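Long-range contacts in Peptidase_M23 domain-containing protein (Enterococcus faecalis, PDB 6SMK), which probably cleaves bacterial peptidoglycan as a zinc-dependent, prophage-encoded D,L-endopeptidase of the M23 family, of which this chain is the catalytic domain: residues 13-18 and 33-38; 48-53 and 84-89; 72-77 and 110-115. The protein carries 1 engineered substitution. All blocks are in the same frame, centred on the assembly; numbering follows the deposited sequence.

Contact 1. Residues 13-18 and 33-38; sequences VRTSDY and DYAAPT. With ZN (zinc ion), chain F.
Val13 and Ala35 face each other as an antiparallel hydrogen-bonded pair, with Val13 N giving to Ala35 O at 2.9 Å and Ala35 N to Val13 O at 2.7 Å. Further along, Thr15 N donates to Asp33 O at 3.1 Å.

The polar side-chain contact lies with Arg14 and Tyr34, a non-hydrogen-bonded pair whose side chains share one face of the hairpin. Arg14 NH1 reaches Tyr34 OH at 3.1 Å, the hydroxyl sitting at the guanidinium edge, slightly tilted from its plane. The same arginine grips Asp17 side-on, NE and NH2 both meeting OD1, and NH2 also makes a salt bridge to Asp127; these carboxylates probably fix the rotation of the guanidinium, whose plane is turned 79° from that of the ring.

A chi1 of -172°, anti to the backbone N, carries Arg14 CG over one face of Tyr34, toward the rim. Separately, CB makes an off-centre CH-pi contact with this ring, which Phe8 also meets edge-to-face. On the other face of the hairpin, Val13 CG1 approaches Ala35 CB at 4.1 Å.

Asp33 binds the metal: OD1 meets the zinc ion at 2.2 Å, while OD2 accepts from the zinc-bound water. It is the aspartate of the HxxxD motif of M23 peptidases, and His29 and His111 complete the protein ligands. Strand 28-35 lies between strand 13-20 and strand 109-116.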
loop_
_atom_site.group_PDB
_atom_site.type_symbol
_atom_site.label_atom_id
_atom_site.label_comp_id
_atom_site.label_asym_id
_atom_site.label_seq_id
_atom_site.Cartn_x
_atom_site.Cartn_y
_atom_site.Cartn_z
ATOM N N VAL A 13 12.256 1.847 -4.380
ATOM C CA VAL A 13 12.771 0.727 -5.156
ATOM C C VAL A 13 12.059 -0.551 -4.728
ATOM O O VAL A 13 12.019 -0.884 -3.539
ATOM C CB VAL A 13 14.303 0.576 -5.047
ATOM C CG1 VAL A 13 14.755 0.609 -3.615
ATOM C CG2 VAL A 13 14.733 -0.706 -5.708
ATOM N N ARG A 14 11.489 -1.245 -5.714
ATOM C CA ARG A 14 10.757 -2.488 -5.520
ATOM C C ARG A 14 11.681 -3.593 -5.042
ATOM O O ARG A 14 12.761 -3.802 -5.609
ATOM C CB ARG A 14 10.113 -2.887 -6.842
ATOM C CG ARG A 14 9.162 -4.025 -6.817
ATOM C CD ARG A 14 8.138 -3.764 -7.902
ATOM N NE ARG A 14 7.397 -4.950 -8.305
ATOM C CZ ARG A 14 6.240 -4.897 -8.946
ATOM N NH1 ARG A 14 5.705 -3.722 -9.246
ATOM N NH2 ARG A 14 5.617 -6.015 -9.277
ATOM N N THR A 15 11.244 -4.315 -4.010
ATOM C CA THR A 15 12.060 -5.357 -3.395
ATOM C C THR A 15 11.375 -6.716 -3.406
ATOM O O THR A 15 11.910 -7.667 -3.984
ATOM C CB THR A 15 12.431 -4.965 -1.963
ATOM O OG1 THR A 15 11.240 -4.918 -1.163
ATOM C CG2 THR A 15 13.110 -3.628 -1.951
ATOM N N SER A 16 10.224 -6.853 -2.771
ATOM C CA SER A 16 9.524 -8.126 -2.740
ATOM C C SER A 16 8.236 -8.010 -3.543
ATOM O O SER A 16 7.437 -7.091 -3.320
ATOM C CB SER A 16 9.244 -8.558 -1.306
ATOM O OG SER A 16 8.024 -8.001 -0.875
ATOM N N ASP A 17 8.038 -8.958 -4.461
ATOM C CA ASP A 17 6.905 -8.970 -5.365
ATOM C C ASP A 17 5.651 -9.460 -4.644
ATOM O O ASP A 17 5.667 -9.793 -3.453
ATOM C CB ASP A 17 7.226 -9.841 -6.572
ATOM C CG ASP A 17 7.701 -9.037 -7.758
ATOM O OD1 ASP A 17 7.570 -7.795 -7.714
ATOM O OD2 ASP A 17 8.194 -9.646 -8.734
ATOM N N TYR A 18 4.540 -9.508 -5.372
ATOM C CA TYR A 18 3.291 -9.992 -4.805
ATOM C C TYR A 18 3.183 -11.494 -5.025
ATOM O O TYR A 18 3.630 -12.015 -6.052
ATOM C CB TYR A 18 2.088 -9.281 -5.431
ATOM C CG TYR A 18 0.770 -9.953 -5.121
ATOM C CD1 TYR A 18 0.155 -9.776 -3.897
ATOM C CD2 TYR A 18 0.164 -10.797 -6.037
ATOM C CE1 TYR A 18 -1.040 -10.405 -3.600
ATOM C CE2 TYR A 18 -1.024 -11.433 -5.748
ATOM C CZ TYR A 18 -1.631 -11.234 -4.533
ATOM O OH TYR A 18 -2.827 -11.881 -4.252
ATOM N N ASP A 33 6.113 -4.606 -1.974
ATOM C CA ASP A 33 6.918 -3.792 -1.073
ATOM C C ASP A 33 7.873 -2.918 -1.881
ATOM O O ASP A 33 8.603 -3.415 -2.747
ATOM C CB ASP A 33 7.700 -4.685 -0.100
ATOM C CG ASP A 33 6.847 -5.193 1.066
ATOM O OD1 ASP A 33 5.659 -4.829 1.155
ATOM O OD2 ASP A 33 7.362 -5.958 1.908
ATOM N N TYR A 34 7.861 -1.617 -1.608
ATOM C CA TYR A 34 8.821 -0.680 -2.191
ATOM C C TYR A 34 9.663 -0.091 -1.068
ATOM O O TYR A 34 9.124 0.513 -0.133
ATOM C CB TYR A 34 8.125 0.444 -2.955
ATOM C CG TYR A 34 7.600 0.080 -4.327
ATOM C CD1 TYR A 34 6.370 -0.546 -4.476
ATOM C CD2 TYR A 34 8.315 0.393 -5.474
ATOM C CE1 TYR A 34 5.878 -0.864 -5.728
ATOM C CE2 TYR A 34 7.831 0.081 -6.727
ATOM C CZ TYR A 34 6.612 -0.547 -6.851
ATOM O OH TYR A 34 6.123 -0.861 -8.101
ATOM N N ALA A 35 10.978 -0.255 -1.161
ATOM C CA ALA A 35 11.873 0.237 -0.128
ATOM C C ALA A 35 12.224 1.697 -0.362
ATOM O O ALA A 35 12.362 2.148 -1.503
ATOM C CB ALA A 35 13.149 -0.598 -0.079
ATOM N N ALA A 36 12.372 2.424 0.735
ATOM C CA ALA A 36 12.757 3.825 0.747
ATOM C C ALA A 36 13.024 4.207 2.187
ATOM O O ALA A 36 12.554 3.529 3.095
ATOM C CB ALA A 36 11.662 4.717 0.140
ATOM N N PRO A 37 13.804 5.252 2.419
ATOM C CA PRO A 37 14.127 5.638 3.798
ATOM C C PRO A 37 12.888 6.056 4.563
ATOM O O PRO A 37 11.906 6.524 3.982
ATOM C CB PRO A 37 15.081 6.819 3.620
ATOM C CG PRO A 37 15.645 6.639 2.263
ATOM C CD PRO A 37 14.567 6.025 1.432
ATOM N N THR A 38 12.923 5.867 5.879
ATOM C CA THR A 38 11.814 6.374 6.679
ATOM C C THR A 38 11.720 7.881 6.466
ATOM O O THR A 38 12.738 8.570 6.334
ATOM C CB THR A 38 11.978 6.047 8.174
ATOM O OG1 THR A 38 13.088 6.770 8.697
ATOM C CG2 THR A 38 12.221 4.568 8.404
HETATM ZN ZN ZN F . 4.632 -6.290 2.431
HETATM O O HOH W 1 5.728 -5.807 4.410
#

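Contact 2. Residues 48-53 and 84-89; sequences GLVDWV and AKMGDK
Val50 N gives a nearly straight hydrogen bond to Asp88 O, 2.9 Å long at 175°, and Val50 O in turn accepts from Gly87 N at 2.9 Å. Both backbone polar atoms of this one valine are therefore taken up by the loop, which leads into the short strand 89-90, with Lys89 opposite Leu49 as an antiparallel non-hydrogen-bonded pair.

The valine side chain points into the same loop. Its chi1 of 165° swings CG1 against Lys85 O and the backbone of Met86, while CG2 packs on Ala84 CB at 3.9 Å and close to Asp88 CB. Leu49 reaches over from the preceding position, its CD1 coming up to Gly87 O.

The loop keeps its shape as a type II beta turn from Lys85 to Asp88. Asp88 N closes it onto Lys85 O at 3.1 Å, and Gly87 takes the third position with a positive phi of 97°, where glycine is commonly found in such turns. The Asp88 carboxylate reaches back across the ends of the turn: OD2 accepts from Lys85 N at 3.0 Å, the donor approaching from above the carboxylate plane.

Met86 extends from the turn along the strand. Its CG lies 4.4 Å from Val50 CG1, its CB lies loosely by Val53 CG2, and the thioether end bends so that CE comes up against the backbone of Asp51. There the strand carries a classic beta bulge, Asp51 and Trp52 both facing Gly65 of strand 63-69. The Asp51 carboxylate accepts from Trp73 NE1 through OD2.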
loop_
_atom_site.group_PDB
_atom_site.type_symbol
_atom_site.label_atom_id
_atom_site.label_comp_id
_atom_site.label_asym_id
_atom_site.label_seq_id
_atom_site.Cartn_x
_atom_site.Cartn_y
_atom_site.Cartn_z
ATOM N N GLY A 48 -8.729 8.760 -5.311
ATOM C CA GLY A 48 -9.897 8.144 -4.718
ATOM C C GLY A 48 -10.232 8.773 -3.385
ATOM O O GLY A 48 -9.653 9.786 -2.984
ATOM N N LEU A 49 -11.173 8.129 -2.700
ATOM C CA LEU A 49 -11.687 8.557 -1.405
ATOM C C LEU A 49 -10.992 7.786 -0.292
ATOM O O LEU A 49 -10.926 6.551 -0.334
ATOM C CB LEU A 49 -13.192 8.317 -1.344
ATOM C CG LEU A 49 -13.877 8.436 0.014
ATOM C CD1 LEU A 49 -14.053 9.899 0.389
ATOM C CD2 LEU A 49 -15.204 7.701 -0.004
ATOM N N VAL A 50 -10.465 8.512 0.690
ATOM C CA VAL A 50 -9.890 7.889 1.879
ATOM C C VAL A 50 -11.041 7.423 2.759
ATOM O O VAL A 50 -11.797 8.240 3.288
ATOM C CB VAL A 50 -8.982 8.856 2.641
ATOM C CG1 VAL A 50 -8.696 8.306 4.042
ATOM C CG2 VAL A 50 -7.694 9.103 1.858
ATOM N N ASP A 51 -11.185 6.106 2.907
ATOM C CA ASP A 51 -12.238 5.555 3.749
ATOM C C ASP A 51 -11.703 4.507 4.713
ATOM O O ASP A 51 -12.471 3.667 5.195
ATOM C CB ASP A 51 -13.377 4.971 2.906
ATOM C CG ASP A 51 -12.953 3.770 2.089
ATOM O OD1 ASP A 51 -11.736 3.520 1.955
ATOM O OD2 ASP A 51 -13.854 3.069 1.581
ATOM N N TRP A 52 -10.413 4.557 5.029
ATOM C CA TRP A 52 -9.821 3.575 5.933
ATOM C C TRP A 52 -8.499 4.127 6.436
ATOM O O TRP A 52 -7.561 4.286 5.650
ATOM C CB TRP A 52 -9.616 2.251 5.220
ATOM C CG TRP A 52 -9.001 1.207 6.060
ATOM C CD1 TRP A 52 -7.670 1.037 6.329
ATOM C CD2 TRP A 52 -9.683 0.160 6.735
ATOM N NE1 TRP A 52 -7.488 -0.054 7.142
ATOM C CE2 TRP A 52 -8.711 -0.611 7.404
ATOM C CE3 TRP A 52 -11.026 -0.206 6.841
ATOM C CZ2 TRP A 52 -9.041 -1.724 8.167
ATOM C CZ3 TRP A 52 -11.351 -1.319 7.596
ATOM C CH2 TRP A 52 -10.364 -2.061 8.249
ATOM N N VAL A 53 -8.421 4.412 7.732
ATOM C CA VAL A 53 -7.176 4.833 8.354
ATOM C C VAL A 53 -6.999 4.040 9.634
ATOM O O VAL A 53 -7.951 3.881 10.407
ATOM C CB VAL A 53 -7.149 6.343 8.641
ATOM C CG1 VAL A 53 -5.831 6.712 9.259
ATOM C CG2 VAL A 53 -7.385 7.126 7.350
ATOM N N ALA A 84 -3.037 11.515 5.500
ATOM C CA ALA A 84 -4.414 11.636 5.043
ATOM C C ALA A 84 -5.364 11.462 6.216
ATOM O O ALA A 84 -5.098 10.687 7.140
ATOM C CB ALA A 84 -4.742 10.608 3.965
ATOM N N LYS A 85 -6.455 12.212 6.188
ATOM C CA LYS A 85 -7.521 12.088 7.166
ATOM C C LYS A 85 -8.703 11.407 6.492
ATOM O O LYS A 85 -8.856 11.437 5.269
ATOM C CB LYS A 85 -7.935 13.455 7.750
ATOM C CG LYS A 85 -6.850 14.551 7.831
ATOM C CD LYS A 85 -5.527 14.075 8.501
ATOM C CE LYS A 85 -4.310 14.941 8.100
ATOM N NZ LYS A 85 -3.129 14.827 9.016
ATOM N N MET A 86 -9.539 10.762 7.282
ATOM C CA MET A 86 -10.644 10.073 6.649
ATOM C C MET A 86 -11.647 11.049 6.052
ATOM O O MET A 86 -11.972 12.083 6.643
ATOM C CB MET A 86 -11.355 9.151 7.609
ATOM C CG MET A 86 -12.092 8.189 6.770
ATOM S SD MET A 86 -13.375 7.492 7.664
ATOM C CE MET A 86 -13.281 5.857 7.056
ATOM N N GLY A 87 -12.146 10.700 4.873
ATOM C CA GLY A 87 -12.994 11.555 4.096
ATOM C C GLY A 87 -12.261 12.321 3.025
ATOM O O GLY A 87 -12.897 12.786 2.072
ATOM N N ASP A 88 -10.939 12.441 3.157
ATOM C CA ASP A 88 -10.124 13.161 2.191
ATOM C C ASP A 88 -10.356 12.610 0.788
ATOM O O ASP A 88 -10.310 11.396 0.566
ATOM C CB ASP A 88 -8.642 13.050 2.568
ATOM C CG ASP A 88 -8.240 13.987 3.720
ATOM O OD1 ASP A 88 -9.138 14.562 4.374
ATOM O OD2 ASP A 88 -7.019 14.143 3.972
ATOM N N LYS A 89 -10.667 13.502 -0.148
ATOM C CA LYS A 89 -10.581 13.171 -1.562
ATOM C C LYS A 89 -9.153 13.445 -1.998
ATOM O O LYS A 89 -8.669 14.572 -1.842
ATOM C CB LYS A 89 -11.565 14.000 -2.381
ATOM C CG LYS A 89 -13.003 13.919 -1.919
ATOM C CD LYS A 89 -13.898 13.391 -3.039
ATOM C CE LYS A 89 -15.374 13.624 -2.740
ATOM N NZ LYS A 89 -16.209 13.554 -3.977
#

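Contact 3. Residues 72-77 and 110-115; sequences LWAMYG and VHYELR. With ZN (zinc ion), chain F.
Strands 72-77 and 110-115 run antiparallel, their directions 164° apart, with Trp73 opposite Arg115 and Met75 opposite Glu113 as hydrogen-bonded pairs; Met75 N to Glu113 O measures 2.7 Å.

His111, Glu113 and Arg115 share one face of the sheet and form a chain leading to the metal. With its CG anti to the main-chain nitrogen (chi1 174°), the His111 ring presents ND1 to the zinc ion at 2.0 Å, and NE2, on the ring's far side, donates to Glu113 OE1 at 3.0 Å. That oxygen uses its anti lone pair and also accepts from Thr30 OG1, so Glu113 acts as a second-shell residue that fixes the rotation of the imidazole. Its OE2 forms a salt bridge with Arg115, whose NE reaches it at 2.7 Å from above the carboxylate plane. Met75 crosses Arg115 at about a right angle, its CG 3.7 Å above the guanidinium plane, toward the rim, and its CE near NH1.

On the other face, Tyr76 and Tyr112 form a T-shaped pair, the edge of Tyr112 against the face of Tyr76, centroids 5.4 Å apart and planes at 85°. Their hydroxyls find partners beyond the pair, Tyr76 OH at Gln45 N and Tyr112 OH at Phe4 O. Ala74 CB lies against Leu114 CD1. Leu72, for its part, crosses Leu114 with CG to CG at 4.0 Å.

His111 sits at the second, zinc-binding position of the HxH motif of M23 peptidases. Strand 63-69 continues the sheet beyond 72-82, and strand 28-35, which brings His29 and Asp33, lies along 109-116.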
loop_
_atom_site.group_PDB
_atom_site.type_symbol
_atom_site.label_atom_id
_atom_site.label_comp_id
_atom_site.label_asym_id
_atom_site.label_seq_id
_atom_site.Cartn_x
_atom_site.Cartn_y
_atom_site.Cartn_z
ATOM N N LEU A 72 -12.647 -1.628 -5.493
ATOM C CA LEU A 72 -11.205 -1.791 -5.371
ATOM C C LEU A 72 -10.653 -0.722 -4.449
ATOM O O LEU A 72 -10.972 0.465 -4.606
ATOM C CB LEU A 72 -10.527 -1.703 -6.735
ATOM C CG LEU A 72 -9.239 -2.495 -6.837
ATOM C CD1 LEU A 72 -9.487 -3.911 -6.383
ATOM C CD2 LEU A 72 -8.768 -2.472 -8.266
ATOM N N TRP A 73 -9.833 -1.150 -3.495
ATOM C CA TRP A 73 -9.217 -0.274 -2.509
ATOM C C TRP A 73 -7.712 -0.461 -2.573
ATOM O O TRP A 73 -7.226 -1.598 -2.570
ATOM C CB TRP A 73 -9.721 -0.582 -1.099
ATOM C CG TRP A 73 -11.101 -0.073 -0.840
ATOM C CD1 TRP A 73 -11.447 1.008 -0.081
ATOM C CD2 TRP A 73 -12.326 -0.625 -1.334
ATOM N NE1 TRP A 73 -12.815 1.164 -0.076
ATOM C CE2 TRP A 73 -13.373 0.176 -0.843
ATOM C CE3 TRP A 73 -12.640 -1.718 -2.150
ATOM C CZ2 TRP A 73 -14.705 -0.076 -1.149
ATOM C CZ3 TRP A 73 -13.965 -1.964 -2.452
ATOM C CH2 TRP A 73 -14.979 -1.153 -1.947
ATOM N N ALA A 74 -6.981 0.649 -2.643
ATOM C CA ALA A 74 -5.527 0.636 -2.578
ATOM C C ALA A 74 -5.091 0.933 -1.147
ATOM O O ALA A 74 -5.521 1.930 -0.558
ATOM C CB ALA A 74 -4.925 1.657 -3.546
ATOM N N MET A 75 -4.250 0.068 -0.592
ATOM C CA MET A 75 -3.756 0.203 0.771
ATOM C C MET A 75 -2.275 0.559 0.749
ATOM O O MET A 75 -1.497 -0.058 0.014
ATOM C CB MET A 75 -3.973 -1.089 1.552
ATOM C CG MET A 75 -5.267 -1.815 1.226
ATOM S SD MET A 75 -6.705 -0.876 1.767
ATOM C CE MET A 75 -6.379 -0.677 3.522
ATOM N N TYR A 76 -1.888 1.549 1.547
ATOM C CA TYR A 76 -0.498 1.971 1.671
ATOM C C TYR A 76 -0.091 1.803 3.127
ATOM O O TYR A 76 -0.623 2.501 3.998
ATOM C CB TYR A 76 -0.310 3.428 1.241
ATOM C CG TYR A 76 -0.813 3.800 -0.136
ATOM C CD1 TYR A 76 -2.174 3.903 -0.403
ATOM C CD2 TYR A 76 0.075 4.087 -1.156
ATOM C CE1 TYR A 76 -2.623 4.257 -1.659
ATOM C CE2 TYR A 76 -0.364 4.437 -2.402
ATOM C CZ TYR A 76 -1.707 4.527 -2.651
ATOM O OH TYR A 76 -2.128 4.884 -3.907
ATOM N N GLY A 77 0.870 0.912 3.389
ATOM C CA GLY A 77 1.160 0.461 4.731
ATOM C C GLY A 77 2.572 0.737 5.225
ATOM O O GLY A 77 3.431 1.251 4.502
ATOM N N VAL A 110 7.347 0.754 1.932
ATOM C CA VAL A 110 5.914 0.976 1.847
ATOM C C VAL A 110 5.296 -0.214 1.144
ATOM O O VAL A 110 5.820 -0.699 0.133
ATOM C CB VAL A 110 5.561 2.276 1.120
ATOM C CG1 VAL A 110 6.242 2.333 -0.224
ATOM C CG2 VAL A 110 4.083 2.361 0.969
ATOM N N HIS A 111 4.207 -0.697 1.704
ATOM C CA HIS A 111 3.540 -1.893 1.238
ATOM C C HIS A 111 2.278 -1.439 0.522
ATOM O O HIS A 111 1.400 -0.819 1.133
ATOM C CB HIS A 111 3.245 -2.811 2.425
ATOM C CG HIS A 111 2.436 -4.019 2.087
ATOM N ND1 HIS A 111 2.997 -5.266 1.933
ATOM C CD2 HIS A 111 1.109 -4.173 1.885
ATOM C CE1 HIS A 111 2.050 -6.137 1.646
ATOM N NE2 HIS A 111 0.894 -5.499 1.612
ATOM N N TYR A 112 2.219 -1.696 -0.777
ATOM C CA TYR A 112 1.079 -1.326 -1.605
ATOM C C TYR A 112 0.245 -2.575 -1.844
ATOM O O TYR A 112 0.736 -3.546 -2.430
ATOM C CB TYR A 112 1.567 -0.716 -2.918
ATOM C CG TYR A 112 0.510 -0.310 -3.918
ATOM C CD1 TYR A 112 0.032 1.000 -3.963
ATOM C CD2 TYR A 112 0.032 -1.219 -4.860
ATOM C CE1 TYR A 112 -0.913 1.387 -4.900
ATOM C CE2 TYR A 112 -0.909 -0.843 -5.801
ATOM C CZ TYR A 112 -1.378 0.457 -5.815
ATOM O OH TYR A 112 -2.315 0.826 -6.750
ATOM N N GLU A 113 -0.996 -2.562 -1.363
ATOM C CA GLU A 113 -1.885 -3.713 -1.445
ATOM C C GLU A 113 -3.170 -3.322 -2.154
ATOM O O GLU A 113 -3.705 -2.230 -1.937
ATOM C CB GLU A 113 -2.204 -4.274 -0.052
ATOM C CG GLU A 113 -3.120 -5.477 -0.062
ATOM C CD GLU A 113 -3.088 -6.248 1.239
ATOM O OE1 GLU A 113 -1.999 -6.326 1.846
ATOM O OE2 GLU A 113 -4.144 -6.780 1.654
ATOM N N LEU A 114 -3.658 -4.215 -3.005
ATOM C CA LEU A 114 -4.902 -3.998 -3.730
ATOM C C LEU A 114 -5.967 -4.945 -3.182
ATOM O O LEU A 114 -5.793 -6.169 -3.223
ATOM C CB LEU A 114 -4.687 -4.211 -5.227
ATOM C CG LEU A 114 -5.379 -3.199 -6.128
ATOM C CD1 LEU A 114 -5.224 -1.816 -5.535
ATOM C CD2 LEU A 114 -4.774 -3.259 -7.511
ATOM N N ARG A 115 -7.058 -4.380 -2.658
ATOM C CA ARG A 115 -8.138 -5.158 -2.052
ATOM C C ARG A 115 -9.440 -4.944 -2.812
ATOM O O ARG A 115 -9.794 -3.806 -3.146
ATOM C CB ARG A 115 -8.339 -4.794 -0.574
ATOM C CG ARG A 115 -7.441 -5.552 0.386
ATOM C CD ARG A 115 -7.427 -4.934 1.776
ATOM N NE ARG A 115 -6.258 -5.368 2.533
ATOM C CZ ARG A 115 -5.923 -4.930 3.745
ATOM N NH1 ARG A 115 -6.670 -4.031 4.381
ATOM N NH2 ARG A 115 -4.829 -5.405 4.331
HETATM ZN ZN ZN F . 4.632 -6.290 2.431
HETATM O O HOH W 1 5.728 -5.807 4.410
#

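In the fold
From the N terminus, contact 1 closes first: the chain leaves 13-18, turns, and returns along 33-35, making a hairpin that is complete before the other contacts open. Contacts 2 and 3 then cross: 48-53 pairs with 84-89 and 72-77 with 110-115, so the segments alternate along the chain. All three contacts reach one antiparallel sheet. Contact 3 lies near the centre of the chain, with contacts 1 and 2 on opposite sides of that centre. Contact 1 joins it through Tyr34 O and Val110 N and at the shared zinc ion; contact 2 joins it through Asp51 with Trp73 and Trp52 packed on Met75.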